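PDB 2BKL: prolyl endopeptidase from Myxococcus xanthus, which probably cleaves oligopeptides on the carboxyl side of proline, and also of alanine, as a serine endopeptidase of the prolyl oligopeptidase family. Local coordinates for residues G330-L334 with R345-L349; D375-Y379 with I390-S396; D282-V286 with F298-P302. All coordinates share one frame; numbering follows the deposited sequence.

Contact 1. Residues G330-L334 with R345-L349; sequences GHLSL and RVATL
Leu-349 and Leu-332 meet methyl to methyl at about a right angle, with Leu-349 CD2 lying 4.0 Å from Leu-332 CD2. Leu-332 belongs to the face of the sheet shared with Ala-347 and Leu-334, whereas Leu-349 reaches across from just past the paired residues. Its CG is anti to the carbonyl carbon (chi1 -66°), which lays the isobutyl group against the backbone of Gly-330, CG standing 3.3 Å from Gly-330 O. The same carbonyl is served by a water that donates to Gly-330 O at 2.7 Å and accepts from Leu-349 N, linking the two segments beside the apolar contact. An alanine in place of Leu-349 removes both methyls and would probably leave a gap beside Leu-332 CD2 and the Gly-330 carbonyl.

The side chains of His-331 and Val-346 meet at a slant, CD2 of His-331 3.8 Å from Val-346 CG1, while His-331 CB rests against Ala-347 O. The bridging water lies over the centre of one face of the imidazole, and ND1 bonds back to Gly-329 O. Further along, Leu-334 CD1 approaches Ala-347 CB at 4.2 Å. Arg-345, paired with Leu-334 through the backbone, extends its chain away to salt bridges with Glu-343 and Asp-317.

Reciprocal backbone bonds fix the register. Ala-347 N reaches Leu-332 O at 2.9 Å in an almost straight bond (174°), whereas the return bond from Leu-332 N to Ala-347 O is more bent (146°). Ser-333 and Val-346 form the non-hydrogen-bonded pair between and turn to the other face, where both touch Leu-368. Such a twisted antiparallel hairpin forms the two middle strands of a four-stranded blade, the repeating unit of the beta-propeller.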
loop_
_atom_site.group_PDB
_atom_site.type_symbol
_atom_site.label_atom_id
_atom_site.label_comp_id
_atom_site.label_asym_id
_atom_site.label_seq_id
_atom_site.Cartn_x
_atom_site.Cartn_y
_atom_site.Cartn_z
ATOM N N GLY A 330 27.723 -8.091 -4.107
ATOM C CA GLY A 330 28.181 -9.134 -5.031
ATOM C C GLY A 330 27.469 -10.461 -4.889
ATOM O O GLY A 330 27.939 -11.471 -5.403
ATOM N N HIS A 331 26.324 -10.449 -4.209
ATOM C CA HIS A 331 25.505 -11.625 -3.925
ATOM C C HIS A 331 24.036 -11.327 -4.236
ATOM O O HIS A 331 23.636 -10.168 -4.436
ATOM C CB HIS A 331 25.607 -11.991 -2.437
ATOM C CG HIS A 331 26.920 -12.597 -2.040
ATOM N ND1 HIS A 331 28.106 -11.902 -2.102
ATOM C CD2 HIS A 331 27.230 -13.825 -1.566
ATOM C CE1 HIS A 331 29.100 -12.689 -1.724
ATOM N NE2 HIS A 331 28.595 -13.860 -1.374
ATOM N N LEU A 332 23.231 -12.380 -4.315
ATOM C CA LEU A 332 21.770 -12.278 -4.344
ATOM C C LEU A 332 21.206 -12.364 -2.940
ATOM O O LEU A 332 21.597 -13.223 -2.176
ATOM C CB LEU A 332 21.191 -13.412 -5.187
ATOM C CG LEU A 332 21.643 -13.461 -6.654
ATOM C CD1 LEU A 332 21.029 -14.673 -7.303
ATOM C CD2 LEU A 332 21.296 -12.215 -7.420
ATOM N N SER A 333 20.277 -11.480 -2.601
ATOM C CA SER A 333 19.506 -11.556 -1.359
ATOM C C SER A 333 18.063 -11.867 -1.722
ATOM O O SER A 333 17.462 -11.152 -2.476
ATOM C CB SER A 333 19.608 -10.271 -0.543
ATOM O OG SER A 333 18.975 -10.443 0.716
ATOM N N LEU A 334 17.565 -12.964 -1.174
ATOM C CA LEU A 334 16.286 -13.558 -1.569
ATOM C C LEU A 334 15.341 -13.479 -0.368
ATOM O O LEU A 334 15.594 -14.061 0.699
ATOM C CB LEU A 334 16.476 -15.010 -1.981
ATOM C CG LEU A 334 17.575 -15.329 -3.013
ATOM C CD1 LEU A 334 17.792 -16.812 -3.168
ATOM C CD2 LEU A 334 17.182 -14.754 -4.293
ATOM N N ARG A 345 17.463 -15.092 2.586
ATOM C CA ARG A 345 18.547 -16.011 2.225
ATOM C C ARG A 345 19.529 -15.325 1.282
ATOM O O ARG A 345 19.132 -14.622 0.334
ATOM C CB ARG A 345 17.965 -17.247 1.547
ATOM C CG ARG A 345 16.976 -18.023 2.402
ATOM C CD ARG A 345 16.510 -19.295 1.737
ATOM N NE ARG A 345 15.354 -19.859 2.422
ATOM C CZ ARG A 345 14.493 -20.712 1.877
ATOM N NH1 ARG A 345 14.619 -21.115 0.627
ATOM N NH2 ARG A 345 13.471 -21.158 2.599
ATOM N N VAL A 346 20.811 -15.478 1.573
ATOM C CA VAL A 346 21.891 -14.940 0.759
ATOM C C VAL A 346 22.426 -16.076 -0.094
ATOM O O VAL A 346 22.671 -17.164 0.416
ATOM C CB VAL A 346 23.014 -14.329 1.628
ATOM C CG1 VAL A 346 24.199 -13.851 0.769
ATOM C CG2 VAL A 346 22.448 -13.178 2.420
ATOM N N ALA A 347 22.552 -15.821 -1.379
ATOM C CA ALA A 347 23.092 -16.784 -2.352
ATOM C C ALA A 347 24.154 -16.117 -3.212
ATOM O O ALA A 347 24.187 -14.891 -3.328
ATOM C CB ALA A 347 21.985 -17.324 -3.247
ATOM N N THR A 348 25.008 -16.914 -3.861
ATOM C CA THR A 348 25.943 -16.322 -4.796
ATOM C C THR A 348 25.202 -15.902 -6.041
ATOM O O THR A 348 24.035 -16.254 -6.256
ATOM C CB THR A 348 27.072 -17.294 -5.201
ATOM O OG1 THR A 348 26.518 -18.363 -5.967
ATOM C CG2 THR A 348 27.729 -17.936 -3.964
ATOM N N LEU A 349 25.894 -15.173 -6.896
ATOM C CA LEU A 349 25.335 -14.772 -8.189
ATOM C C LEU A 349 25.020 -15.966 -9.105
ATOM O O LEU A 349 24.252 -15.834 -10.051
ATOM C CB LEU A 349 26.279 -13.794 -8.892
ATOM C CG LEU A 349 26.473 -12.434 -8.240
ATOM C CD1 LEU A 349 27.552 -11.645 -8.991
ATOM C CD2 LEU A 349 25.167 -11.661 -8.164
HETATM O O HOH W 1 28.452 -14.125 -5.600
#

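Contact 2. Residues D375-Y379 with I390-S396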
loop_
_atom_site.group_PDB
_atom_site.type_symbol
_atom_site.label_atom_id
_atom_site.label_comp_id
_atom_site.label_asym_id
_atom_site.label_seq_id
_atom_site.Cartn_x
_atom_site.Cartn_y
_atom_site.Cartn_z
ATOM N N ASP A 375 29.517 -3.887 0.648
ATOM C CA ASP A 375 29.403 -5.042 1.509
ATOM C C ASP A 375 28.410 -4.860 2.652
ATOM O O ASP A 375 27.847 -5.840 3.127
ATOM C CB ASP A 375 30.764 -5.393 2.107
ATOM C CG ASP A 375 30.715 -6.655 2.923
ATOM O OD1 ASP A 375 30.431 -7.724 2.330
ATOM O OD2 ASP A 375 30.915 -6.663 4.154
ATOM N N ASP A 376 28.226 -3.636 3.125
ATOM C CA ASP A 376 27.236 -3.384 4.167
ATOM C C ASP A 376 25.829 -3.341 3.568
ATOM O O ASP A 376 25.585 -2.593 2.626
ATOM C CB ASP A 376 27.463 -2.035 4.855
ATOM C CG ASP A 376 28.800 -1.940 5.540
ATOM O OD1 ASP A 376 29.201 -2.904 6.241
ATOM O OD2 ASP A 376 29.490 -0.901 5.420
ATOM N N ALA A 377 24.902 -4.106 4.144
ATOM C CA ALA A 377 23.503 -4.101 3.739
ATOM C C ALA A 377 22.630 -4.077 4.975
ATOM O O ALA A 377 22.996 -4.678 5.981
ATOM C CB ALA A 377 23.153 -5.304 2.903
ATOM N N TYR A 378 21.461 -3.460 4.890
ATOM C CA TYR A 378 20.611 -3.263 6.038
ATOM C C TYR A 378 19.311 -3.995 5.861
ATOM O O TYR A 378 18.845 -4.201 4.735
ATOM C CB TYR A 378 20.327 -1.759 6.221
ATOM C CG TYR A 378 21.532 -0.904 6.491
ATOM C CD1 TYR A 378 22.355 -0.514 5.456
ATOM C CD2 TYR A 378 21.832 -0.472 7.769
ATOM C CE1 TYR A 378 23.474 0.270 5.699
ATOM C CE2 TYR A 378 22.932 0.319 8.010
ATOM C CZ TYR A 378 23.735 0.671 6.978
ATOM O OH TYR A 378 24.845 1.459 7.209
ATOM N N TYR A 379 18.702 -4.409 6.967
ATOM C CA TYR A 379 17.335 -4.864 6.904
ATOM C C TYR A 379 16.563 -4.374 8.107
ATOM O O TYR A 379 17.133 -4.056 9.159
ATOM C CB TYR A 379 17.230 -6.391 6.764
ATOM C CG TYR A 379 17.490 -7.203 8.009
ATOM C CD1 TYR A 379 18.758 -7.649 8.320
ATOM C CD2 TYR A 379 16.445 -7.571 8.858
ATOM C CE1 TYR A 379 18.992 -8.444 9.480
ATOM C CE2 TYR A 379 16.668 -8.336 9.980
ATOM C CZ TYR A 379 17.959 -8.743 10.292
ATOM O OH TYR A 379 18.130 -9.535 11.414
ATOM N N ILE A 390 16.542 -1.820 12.900
ATOM C CA ILE A 390 17.342 -1.946 11.708
ATOM C C ILE A 390 18.661 -2.583 12.047
ATOM O O ILE A 390 19.322 -2.175 12.982
ATOM C CB ILE A 390 17.586 -0.585 11.060
ATOM C CG1 ILE A 390 16.263 0.096 10.720
ATOM C CG2 ILE A 390 18.487 -0.747 9.833
ATOM C CD1 ILE A 390 16.466 1.507 10.238
ATOM N N TYR A 391 19.029 -3.597 11.278
ATOM C CA TYR A 391 20.297 -4.289 11.414
ATOM C C TYR A 391 21.207 -3.960 10.251
ATOM O O TYR A 391 20.770 -3.883 9.097
ATOM C CB TYR A 391 20.068 -5.811 11.511
ATOM C CG TYR A 391 19.440 -6.169 12.827
ATOM C CD1 TYR A 391 18.071 -6.090 12.993
ATOM C CD2 TYR A 391 20.204 -6.560 13.894
ATOM C CE1 TYR A 391 17.487 -6.354 14.185
ATOM C CE2 TYR A 391 19.617 -6.864 15.128
ATOM C CZ TYR A 391 18.252 -6.745 15.246
ATOM O OH TYR A 391 17.623 -7.047 16.437
ATOM N N LYS A 392 22.481 -3.772 10.564
ATOM C CA LYS A 392 23.511 -3.587 9.563
ATOM C C LYS A 392 24.271 -4.904 9.492
ATOM O O LYS A 392 24.745 -5.424 10.505
ATOM C CB LYS A 392 24.436 -2.435 9.943
ATOM C CG LYS A 392 25.585 -2.203 8.962
ATOM C CD LYS A 392 26.441 -1.007 9.379
ATOM C CE LYS A 392 27.809 -1.042 8.764
ATOM N NZ LYS A 392 28.724 -0.075 9.421
ATOM N N THR A 393 24.378 -5.451 8.288
ATOM C CA THR A 393 24.993 -6.749 8.099
ATOM C C THR A 393 26.083 -6.673 7.046
ATOM O O THR A 393 26.058 -5.808 6.181
ATOM C CB THR A 393 23.952 -7.816 7.684
ATOM O OG1 THR A 393 23.589 -7.648 6.297
ATOM C CG2 THR A 393 22.636 -7.676 8.410
ATOM N N SER A 394 27.045 -7.578 7.142
ATOM C CA SER A 394 28.013 -7.786 6.091
ATOM C C SER A 394 27.533 -8.909 5.186
ATOM O O SER A 394 27.239 -10.003 5.623
ATOM C CB SER A 394 29.371 -8.180 6.680
ATOM O OG SER A 394 30.209 -8.735 5.670
ATOM N N VAL A 395 27.454 -8.630 3.902
ATOM C CA VAL A 395 27.009 -9.627 2.954
ATOM C C VAL A 395 28.034 -10.750 2.853
ATOM O O VAL A 395 27.667 -11.927 2.785
ATOM C CB VAL A 395 26.748 -9.007 1.560
ATOM C CG1 VAL A 395 26.363 -10.086 0.557
ATOM C CG2 VAL A 395 25.640 -7.981 1.629
ATOM N N SER A 396 29.307 -10.386 2.828
ATOM C CA SER A 396 30.379 -11.361 2.649
ATOM C C SER A 396 30.578 -12.294 3.851
ATOM O O SER A 396 30.857 -13.458 3.642
ATOM C CB SER A 396 31.689 -10.679 2.279
ATOM O OG SER A 396 32.130 -9.808 3.275
#
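Asp-375 is joined to the end of the strand at Ser-394 and the residues after it by hydrogen bonds to both carboxylate oxygens. OD2 of Asp-375 receives Ser-394 OG at 2.7 Å on its syn lone pair. OD1 takes two donors from Ser-396: the backbone N on the syn lone pair, and OG from well above the carboxylate plane. The torsion that sets CG of Asp-375 anti to its N (chi1 -175°) swings the group across to these donors, which together limit its rotation. Ser-394 OG in turn accepts from Thr-397 N. Backbone bonds run in both directions between Ala-377 and Thr-393 and between Tyr-379 and Tyr-391.

On the face with Ala-377 and Thr-393, two tyrosines meet. The rings of Tyr-379 and Tyr-391 are nearly parallel (17°) but slid apart, their centroids separated by 5.2 Å. Overlap is slight: Tyr-379 OH sits over the rim of one Tyr-391 face, and Tyr-379 CE1 packs 3.5 Å from Tyr-391 CB. Thr-393 CG2 meets the edge of the Tyr-379 ring in its plane.

On the other face, Tyr-378 and the extended Lys-392 chain run side by side, with Tyr-378 OH 3.7 Å from Lys-392 CD. Lys-392 NZ stays 4.2 Å from Asp-376 OD2, beyond a salt bridge, probably a mild attraction; Asp-376 and Lys-392 also have long, weak ion pairs with Arg-77 and Glu-102 respectively.

The hairpin is the middle of the last blade of the seven-bladed propeller characteristic of this family, and through Tyr-378 and Ile-390 it packs against strand 71-78 of the first.

Contact 3. Residues D282-V286 with F298-P302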
loop_
_atom_site.group_PDB
_atom_site.type_symbol
_atom_site.label_atom_id
_atom_site.label_comp_id
_atom_site.label_asym_id
_atom_site.label_seq_id
_atom_site.Cartn_x
_atom_site.Cartn_y
_atom_site.Cartn_z
ATOM N N ASP A 282 26.888 -7.171 -16.715
ATOM C CA ASP A 282 26.450 -7.687 -18.035
ATOM C C ASP A 282 25.705 -9.016 -17.971
ATOM O O ASP A 282 25.656 -9.783 -18.926
ATOM C CB ASP A 282 27.618 -7.795 -19.016
ATOM C CG ASP A 282 28.316 -6.486 -19.230
ATOM O OD1 ASP A 282 27.670 -5.478 -19.580
ATOM O OD2 ASP A 282 29.554 -6.384 -19.088
ATOM N N ARG A 283 25.101 -9.296 -16.819
ATOM C CA ARG A 283 24.162 -10.421 -16.725
ATOM C C ARG A 283 22.840 -9.888 -16.195
ATOM O O ARG A 283 22.814 -8.962 -15.417
ATOM C CB ARG A 283 24.674 -11.488 -15.760
ATOM C CG ARG A 283 26.105 -11.892 -15.958
ATOM C CD ARG A 283 26.405 -12.479 -17.285
ATOM N NE ARG A 283 25.842 -13.814 -17.437
ATOM C CZ ARG A 283 26.028 -14.578 -18.498
ATOM N NH1 ARG A 283 26.727 -14.134 -19.530
ATOM N NH2 ARG A 283 25.484 -15.783 -18.543
ATOM N N PHE A 284 21.728 -10.460 -16.648
ATOM C CA PHE A 284 20.405 -10.098 -16.178
ATOM C C PHE A 284 19.919 -11.179 -15.229
ATOM O O PHE A 284 20.080 -12.375 -15.498
ATOM C CB PHE A 284 19.392 -10.022 -17.339
ATOM C CG PHE A 284 19.646 -8.958 -18.374
ATOM C CD1 PHE A 284 20.574 -7.951 -18.227
ATOM C CD2 PHE A 284 18.853 -8.962 -19.525
ATOM C CE1 PHE A 284 20.718 -6.984 -19.214
ATOM C CE2 PHE A 284 19.025 -8.002 -20.527
ATOM C CZ PHE A 284 19.947 -7.022 -20.352
ATOM N N TYR A 285 19.353 -10.754 -14.095
ATOM C CA TYR A 285 18.752 -11.641 -13.106
ATOM C C TYR A 285 17.250 -11.414 -13.141
ATOM O O TYR A 285 16.786 -10.333 -12.858
ATOM C CB TYR A 285 19.367 -11.411 -11.704
ATOM C CG TYR A 285 20.853 -11.687 -11.747
ATOM C CD1 TYR A 285 21.753 -10.686 -12.088
ATOM C CD2 TYR A 285 21.345 -12.968 -11.547
ATOM C CE1 TYR A 285 23.107 -10.951 -12.226
ATOM C CE2 TYR A 285 22.722 -13.248 -11.672
ATOM C CZ TYR A 285 23.586 -12.227 -12.006
ATOM O OH TYR A 285 24.916 -12.499 -12.164
ATOM N N VAL A 286 16.513 -12.440 -13.523
ATOM C CA VAL A 286 15.092 -12.323 -13.810
ATOM C C VAL A 286 14.313 -13.112 -12.774
ATOM O O VAL A 286 14.427 -14.338 -12.717
ATOM C CB VAL A 286 14.746 -12.851 -15.221
ATOM C CG1 VAL A 286 13.259 -12.756 -15.494
ATOM C CG2 VAL A 286 15.517 -12.114 -16.281
ATOM N N PHE A 298 16.112 -16.724 -12.926
ATOM C CA PHE A 298 16.918 -17.054 -14.104
ATOM C C PHE A 298 18.075 -16.056 -14.257
ATOM O O PHE A 298 17.977 -14.880 -13.877
ATOM C CB PHE A 298 16.071 -16.972 -15.385
ATOM C CG PHE A 298 15.057 -18.057 -15.534
ATOM C CD1 PHE A 298 15.407 -19.263 -16.121
ATOM C CD2 PHE A 298 13.746 -17.878 -15.119
ATOM C CE1 PHE A 298 14.491 -20.253 -16.286
ATOM C CE2 PHE A 298 12.832 -18.891 -15.253
ATOM C CZ PHE A 298 13.200 -20.089 -15.857
ATOM N N GLU A 299 19.189 -16.538 -14.795
ATOM C CA GLU A 299 20.278 -15.704 -15.280
ATOM C C GLU A 299 20.154 -15.658 -16.789
ATOM O O GLU A 299 20.002 -16.707 -17.423
ATOM C CB GLU A 299 21.644 -16.264 -14.878
ATOM C CG GLU A 299 22.821 -15.420 -15.341
ATOM C CD GLU A 299 24.161 -15.911 -14.829
ATOM O OE1 GLU A 299 24.232 -16.658 -13.826
ATOM O OE2 GLU A 299 25.166 -15.541 -15.442
ATOM N N VAL A 300 20.190 -14.453 -17.345
ATOM C CA VAL A 300 20.052 -14.243 -18.787
ATOM C C VAL A 300 21.260 -13.496 -19.301
ATOM O O VAL A 300 21.692 -12.518 -18.696
ATOM C CB VAL A 300 18.776 -13.442 -19.087
ATOM C CG1 VAL A 300 18.637 -13.172 -20.613
ATOM C CG2 VAL A 300 17.559 -14.163 -18.535
ATOM N N ASP A 301 21.814 -13.975 -20.417
ATOM C CA ASP A 301 22.922 -13.340 -21.104
ATOM C C ASP A 301 22.338 -12.338 -22.115
ATOM O O ASP A 301 21.593 -12.730 -22.979
ATOM C CB ASP A 301 23.681 -14.443 -21.826
ATOM C CG ASP A 301 24.923 -13.951 -22.500
ATOM O OD1 ASP A 301 25.097 -12.724 -22.681
ATOM O OD2 ASP A 301 25.798 -14.765 -22.853
ATOM N N PRO A 302 22.602 -11.048 -21.966
ATOM C CA PRO A 302 22.044 -10.049 -22.895
ATOM C C PRO A 302 22.413 -10.353 -24.362
ATOM O O PRO A 302 21.679 -9.939 -25.240
ATOM C CB PRO A 302 22.696 -8.748 -22.446
ATOM C CG PRO A 302 23.180 -9.010 -21.031
ATOM C CD PRO A 302 23.443 -10.438 -20.916
#
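Arg-283 grips Glu-299 through NE, which donates to Glu-299 OE2 at 2.7 Å on the anti lone pair. The carboxylate plane stands perpendicular to the guanidinium, and NH2 adds only a weak bond, 3.1 Å, to the same Glu-299 OE2. At the other end of the guanidinium, NH1 forms a longer salt bridge, 3.5 Å, to Asp-301 OD2, while Asp-301 CA lies over one guanidinium face. One arginine thus ties together two acids of the partner strand and the loop that follows it. The bends of its side chain at chi2 and chi3 (-61° and -72°) bring the guanidinium round between the two acids, its edge to Glu-299.

On the other face Phe-284 presents a ring face to Pro-302, whose CG stands 3.9 Å from the centroid of the Phe-284 ring, a CH-pi contact. Beside it, Val-286 CG2 packs 3.7 Å from Val-300 CG2. Reciprocal backbone bonds join Phe-284 to Val-300 and Val-286 to Phe-298. The two strands are the middle pair of a four-stranded propeller blade, so both flanks are covered by neighbours of the same sheet, strands 275-280 and 311-314.

A second shell holds these groups. Phe-242 and Trp-256, on strands 241-247 and 251-257 of the preceding blade, and Tyr-240 just before the first of these, meet Phe-284 edge-to-face; Tyr-240 OH also bonds to Asp-282 OD1. Asp-301 OD1 accepts from Ala-303 N, which probably helps to steady the Asp-301 carboxylate. Glu-299 also packs against the side chains of Lys-311, Ile-313 and Lys-350, and Phe-298 leads away from strand 283-286 to an edge-to-face contact with Trp-310.

Overall arrangement
The three contacts repeat one pairing, the middle strands of a blade, in three successive blades: contact 3, contact 1, then contact 2. Contact 1 is the link between the others. Its centre lies 12 Å from that of contact 2, which it touches where His-331 CB meets Val-395 CG1 at 3.6 Å, and 14 Å from that of contact 3, where Leu-349 O approaches Tyr-285 CE2 at 3.4 Å. Contacts 2 and 3 do not touch, their nearest atoms being about 13 Å apart. None of these segments supplies a residue to the ligand pocket, to which the propeller contributes Asp-145, Lys-169, Tyr-170 and Trp-249, while the hydrolase domain supplies others, Ser-533 and His-651 among them.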